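Side-chain contacts in aldehyde dehydrogenase 12 (Zea mays, PDB 6D97), which probably catalyses the NAD-dependent oxidation of L-glutamate gamma-semialdehyde to glutamate, the last step of proline catabolism in plants: residues 61-64 / 69-72; 464-469 / 476-481. All coordinates share one frame; numbering follows the deposited sequence. Where two conformers were deposited one is given.

Interaction 1. Residues 61-64 / 69-72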
loop_
_atom_site.group_PDB
_atom_site.type_symbol
_atom_site.label_atom_id
_atom_site.label_comp_id
_atom_site.label_asym_id
_atom_site.label_seq_id
_atom_site.Cartn_x
_atom_site.Cartn_y
_atom_site.Cartn_z
ATOM N N TRP A 61 24.959 25.158 -34.637
ATOM C CA TRP A 61 23.948 24.834 -35.635
ATOM C C TRP A 61 23.655 23.340 -35.643
ATOM O O TRP A 61 24.575 22.515 -35.675
ATOM C CB TRP A 61 24.387 25.284 -37.031
ATOM C CG TRP A 61 24.214 26.757 -37.288
ATOM C CD1 TRP A 61 25.199 27.699 -37.341
ATOM C CD2 TRP A 61 22.983 27.454 -37.527
ATOM N NE1 TRP A 61 24.661 28.936 -37.603
ATOM C CE2 TRP A 61 23.302 28.815 -37.720
ATOM C CE3 TRP A 61 21.644 27.059 -37.602
ATOM C CZ2 TRP A 61 22.330 29.784 -37.979
ATOM C CZ3 TRP A 61 20.680 28.025 -37.860
ATOM C CH2 TRP A 61 21.030 29.371 -38.046
ATOM N N ILE A 62 22.370 23.004 -35.609
ATOM C CA ILE A 62 21.886 21.647 -35.818
ATOM C C ILE A 62 21.456 21.532 -37.273
ATOM O O ILE A 62 20.788 22.431 -37.801
ATOM C CB ILE A 62 20.715 21.322 -34.873
ATOM C CG1 ILE A 62 21.129 21.519 -33.411
ATOM C CG2 ILE A 62 20.191 19.914 -35.131
ATOM C CD1 ILE A 62 22.320 20.690 -32.990
ATOM N N VAL A 63 21.839 20.443 -37.927
ATOM C CA VAL A 63 21.457 20.243 -39.320
ATOM C C VAL A 63 20.182 19.416 -39.384
ATOM O O VAL A 63 19.909 18.568 -38.526
ATOM C CB VAL A 63 22.586 19.593 -40.148
ATOM C CG1 VAL A 63 23.746 20.565 -40.318
ATOM C CG2 VAL A 63 23.037 18.285 -39.520
ATOM N N ASP A 64 19.389 19.689 -40.414
ATOM C CA ASP A 64 18.181 18.921 -40.695
ATOM C C ASP A 64 18.574 17.495 -41.055
ATOM O O ASP A 64 19.315 17.294 -42.026
ATOM C CB ASP A 64 17.396 19.581 -41.833
ATOM C CG ASP A 64 16.042 18.923 -42.099
ATOM O OD1 ASP A 64 15.885 17.703 -41.885
ATOM O OD2 ASP A 64 15.124 19.643 -42.545
ATOM N N ASP A 69 20.459 20.947 -44.037
ATOM C CA ASP A 69 20.287 22.376 -43.816
ATOM C C ASP A 69 20.603 22.746 -42.371
ATOM O O ASP A 69 20.204 22.049 -41.436
ATOM C CB ASP A 69 18.848 22.791 -44.136
ATOM C CG ASP A 69 18.550 22.811 -45.624
ATOM O OD1 ASP A 69 19.490 22.628 -46.430
ATOM O OD2 ASP A 69 17.366 23.023 -45.977
ATOM N N LYS A 70 21.320 23.854 -42.189
ATOM C CA LYS A 70 21.420 24.477 -40.874
ATOM C C LYS A 70 20.082 25.118 -40.527
ATOM O O LYS A 70 19.856 26.286 -40.857
ATOM C CB LYS A 70 22.527 25.536 -40.845
ATOM C CG LYS A 70 23.953 25.000 -40.877
ATOM C CD LYS A 70 24.965 26.148 -40.934
ATOM C CE LYS A 70 26.400 25.654 -40.791
ATOM N NZ LYS A 70 27.397 26.769 -40.775
ATOM N N PHE A 71 19.184 24.382 -39.869
ATOM C CA PHE A 71 17.833 24.886 -39.660
ATOM C C PHE A 71 17.485 25.206 -38.210
ATOM O O PHE A 71 16.419 25.781 -37.968
ATOM C CB PHE A 71 16.800 23.907 -40.258
ATOM C CG PHE A 71 16.539 22.655 -39.443
ATOM C CD1 PHE A 71 17.524 22.041 -38.680
ATOM C CD2 PHE A 71 15.280 22.074 -39.488
ATOM C CE1 PHE A 71 17.241 20.888 -37.960
ATOM C CE2 PHE A 71 14.995 20.925 -38.783
ATOM C CZ PHE A 71 15.975 20.331 -38.016
ATOM N N ILE A 72 18.345 24.883 -37.245
ATOM C CA ILE A 72 18.123 25.247 -35.845
ATOM C C ILE A 72 19.455 25.654 -35.227
ATOM O O ILE A 72 20.424 24.890 -35.283
ATOM C CB ILE A 72 17.505 24.097 -35.024
ATOM C CG1 ILE A 72 16.118 23.716 -35.552
ATOM C CG2 ILE A 72 17.418 24.481 -33.551
ATOM C CD1 ILE A 72 15.573 22.432 -34.970
HETATM O O HOH W 1 15.128 22.014 -43.818
#
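Lys70 lies across one face of the Trp61 indole, the two side chains at about a right angle. Its CB lies on that face just beyond the rim, 3.7 Å from Trp61 CE3; CG moves over to Trp61 CB and CG; CD lies over the five-membered ring in a CH-pi contact, 4.0 Å from the centroid; CE and NZ run out past Trp61 CD1. Between Ile62 and Val63 the register of the hairpin of strands 60-63 and 70-74 shifts by one residue at a classic beta bulge, Phe71 and Ile72 both facing Ile62. Ile62 N gives a nearly straight bond to Ile72 O (2.7 Å), whereas Phe71 N reaches Ile62 O at 3.3 Å and more bent. Toward the turn, Asp64 N donates to Asp69 O (2.7 Å). With CG between its backbone N and carbonyl carbon (chi1 76°), Phe71 brings its ring over Asp64, whose CB lies 3.8 Å from the ring centroid and whose carboxylate stacks 22° from the ring plane; Ile72 CG1 lies over the opposite face. Replacing Phe71 by an alanine removes the ring and is likely to open a gap between Asp64 and Ile72 CG1. Asp64 OD2 pairs with Arg136 of helix 124-137 and takes a water that also reaches Asp69 OD2, while OD1 accepts from Leu66 N. Arginine and water would thus probably offset the repulsion between the two aspartates and favour an ionised Asp64.

Interaction 2. Residues 464-469 / 476-481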
loop_
_atom_site.group_PDB
_atom_site.type_symbol
_atom_site.label_atom_id
_atom_site.label_comp_id
_atom_site.label_asym_id
_atom_site.label_seq_id
_atom_site.Cartn_x
_atom_site.Cartn_y
_atom_site.Cartn_z
ATOM N N ALA A 464 12.059 -6.827 -22.810
ATOM C CA ALA A 464 12.097 -8.207 -23.272
ATOM C C ALA A 464 10.671 -8.647 -23.555
ATOM O O ALA A 464 9.713 -8.098 -23.005
ATOM C CB ALA A 464 12.750 -9.132 -22.244
ATOM N N ALA A 465 10.546 -9.650 -24.420
ATOM C CA ALA A 465 9.252 -10.199 -24.792
ATOM C C ALA A 465 9.347 -11.712 -24.886
ATOM O O ALA A 465 10.308 -12.252 -25.441
ATOM C CB ALA A 465 8.757 -9.627 -26.126
ATOM N N ILE A 466 8.339 -12.387 -24.343
ATOM C CA ILE A 466 8.234 -13.839 -24.390
ATOM C C ILE A 466 6.923 -14.143 -25.101
ATOM O O ILE A 466 5.841 -14.041 -24.508
ATOM C CB ILE A 466 8.278 -14.475 -22.998
ATOM C CG1 ILE A 466 9.391 -13.839 -22.162
ATOM C CG2 ILE A 466 8.492 -15.980 -23.116
ATOM C CD1 ILE A 466 9.218 -14.032 -20.687
ATOM N N VAL A 467 7.012 -14.502 -26.380
ATOM C CA VAL A 467 5.831 -14.700 -27.219
ATOM C C VAL A 467 5.418 -16.160 -27.067
ATOM O O VAL A 467 5.908 -17.051 -27.762
ATOM C CB VAL A 467 6.091 -14.314 -28.671
ATOM C CG1 VAL A 467 4.832 -14.511 -29.498
ATOM C CG2 VAL A 467 6.576 -12.870 -28.752
ATOM N N SER A 468 4.495 -16.398 -26.138
ATOM C CA SER A 468 3.941 -17.708 -25.825
ATOM C C SER A 468 2.778 -17.502 -24.870
ATOM O O SER A 468 2.773 -16.551 -24.083
ATOM C CB SER A 468 4.989 -18.634 -25.193
ATOM O OG SER A 468 4.381 -19.767 -24.597
ATOM N N ASN A 469 1.789 -18.390 -24.955
ATOM C CA ASN A 469 0.689 -18.421 -23.999
ATOM C C ASN A 469 0.751 -19.625 -23.071
ATOM O O ASN A 469 -0.130 -19.780 -22.220
ATOM C CB ASN A 469 -0.658 -18.395 -24.727
ATOM C CG ASN A 469 -1.155 -16.988 -24.959
ATOM O OD1 ASN A 469 -0.453 -16.022 -24.673
ATOM N ND2 ASN A 469 -2.367 -16.862 -25.475
ATOM N N ASP A 476 8.721 -20.312 -16.488
ATOM C CA ASP A 476 10.101 -20.786 -16.499
ATOM C C ASP A 476 11.040 -19.708 -17.023
ATOM O O ASP A 476 12.076 -19.420 -16.411
ATOM C CB ASP A 476 10.210 -22.058 -17.341
ATOM C CG ASP A 476 11.580 -22.699 -17.256
ATOM O OD1 ASP A 476 12.114 -22.806 -16.134
ATOM O OD2 ASP A 476 12.118 -23.116 -18.302
ATOM N N VAL A 477 10.686 -19.090 -18.151
ATOM C CA VAL A 477 11.521 -18.041 -18.725
ATOM C C VAL A 477 11.544 -16.814 -17.822
ATOM O O VAL A 477 12.606 -16.224 -17.581
ATOM C CB VAL A 477 11.036 -17.694 -20.142
ATOM C CG1 VAL A 477 11.822 -16.524 -20.688
ATOM C CG2 VAL A 477 11.183 -18.899 -21.052
ATOM N N LEU A 478 10.380 -16.411 -17.304
ATOM C CA LEU A 478 10.307 -15.226 -16.453
ATOM C C LEU A 478 11.111 -15.415 -15.177
ATOM O O LEU A 478 11.889 -14.539 -14.782
ATOM C CB LEU A 478 8.850 -14.904 -16.121
ATOM C CG LEU A 478 7.983 -14.298 -17.222
ATOM C CD1 LEU A 478 6.512 -14.467 -16.887
ATOM C CD2 LEU A 478 8.315 -12.834 -17.397
ATOM N N GLY A 479 10.935 -16.561 -14.514
ATOM C CA GLY A 479 11.663 -16.827 -13.287
ATOM C C GLY A 479 13.167 -16.895 -13.460
ATOM O O GLY A 479 13.902 -16.749 -12.477
ATOM N N ARG A 480 13.644 -17.107 -14.685
ATOM C CA ARG A 480 15.069 -17.197 -14.978
ATOM C C ARG A 480 15.500 -16.097 -15.944
ATOM O O ARG A 480 16.261 -16.326 -16.887
ATOM C CB ARG A 480 15.421 -18.582 -15.519
ATOM C CG ARG A 480 15.609 -19.628 -14.426
ATOM C CD ARG A 480 15.495 -21.049 -14.962
ATOM N NE ARG A 480 14.225 -21.686 -14.610
ATOM C CZ ARG A 480 13.999 -22.339 -13.471
ATOM N NH1 ARG A 480 14.956 -22.440 -12.558
ATOM N NH2 ARG A 480 12.815 -22.891 -13.241
ATOM N N SER A 481 15.011 -14.880 -15.706
ATOM C CA SER A 481 15.388 -13.694 -16.467
ATOM C C SER A 481 15.248 -12.488 -15.543
ATOM O O SER A 481 14.772 -12.607 -14.409
ATOM C CB SER A 481 14.544 -13.555 -17.737
ATOM O OG SER A 481 13.164 -13.435 -17.435
#
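Ile466 meets the last turn of helix 471-479 through its CD1 methyl, which lies 3.6 Å from Val477 CG1 and equally close to Leu478 CD2. Before it on strand 463-467, Ala464 and Ala465 bond through their backbones to the neighbouring strands, Ala464 to 485-488 and Ala465 to 298-302. At Ile466, CG1 is anti to the carbonyl carbon (chi1 -45°) and the chain then extends (chi2 160°), which carries CD1 out to the helix. Ile466 and Val477 run antiparallel alongside each other, so Val477 CG1 also meets Ile466 CG1 at 3.9 Å; Leu478 comes in obliquely. No hydrogen bond crosses between the segments: this is the apolar seam of a beta-alpha-beta unit, strand 463-467, helix 471-479 and strand 485-488, with Phe473, Leu474 and Thr486 also touching Ile466. Beyond the strand end, Ser468 OG and Asn469 N both bond to the carboxylate of Asp305, and Asn469 ND2 reaches Val534 O of a second subunit, which also meets the C-terminal end of the helix and the loop after it, where its Arg528 bonds to Leu478 O and Ser481 OG and its Leu101 packs on Leu478.

How the interactions relate
From the N terminus, the chain first closes a very short loop at interaction 1, where four residues separate the paired strands of a hairpin at the edge of a four-stranded sheet. Interaction 2 opens only some 390 residues later, after the chain has passed through the five-stranded parallel sheet; it ties a strand of the seven-stranded sheet to the helix that directly follows. The two contacts are thus in series and neither nest nor cross. Their centres are 44 Å apart, on opposite sides of the chain's centre. Interaction 1 stays within its own subunit, its Ile62 side chain about 10 Å from the bound NAD, whereas 464-469 / 476-481 borders other subunits.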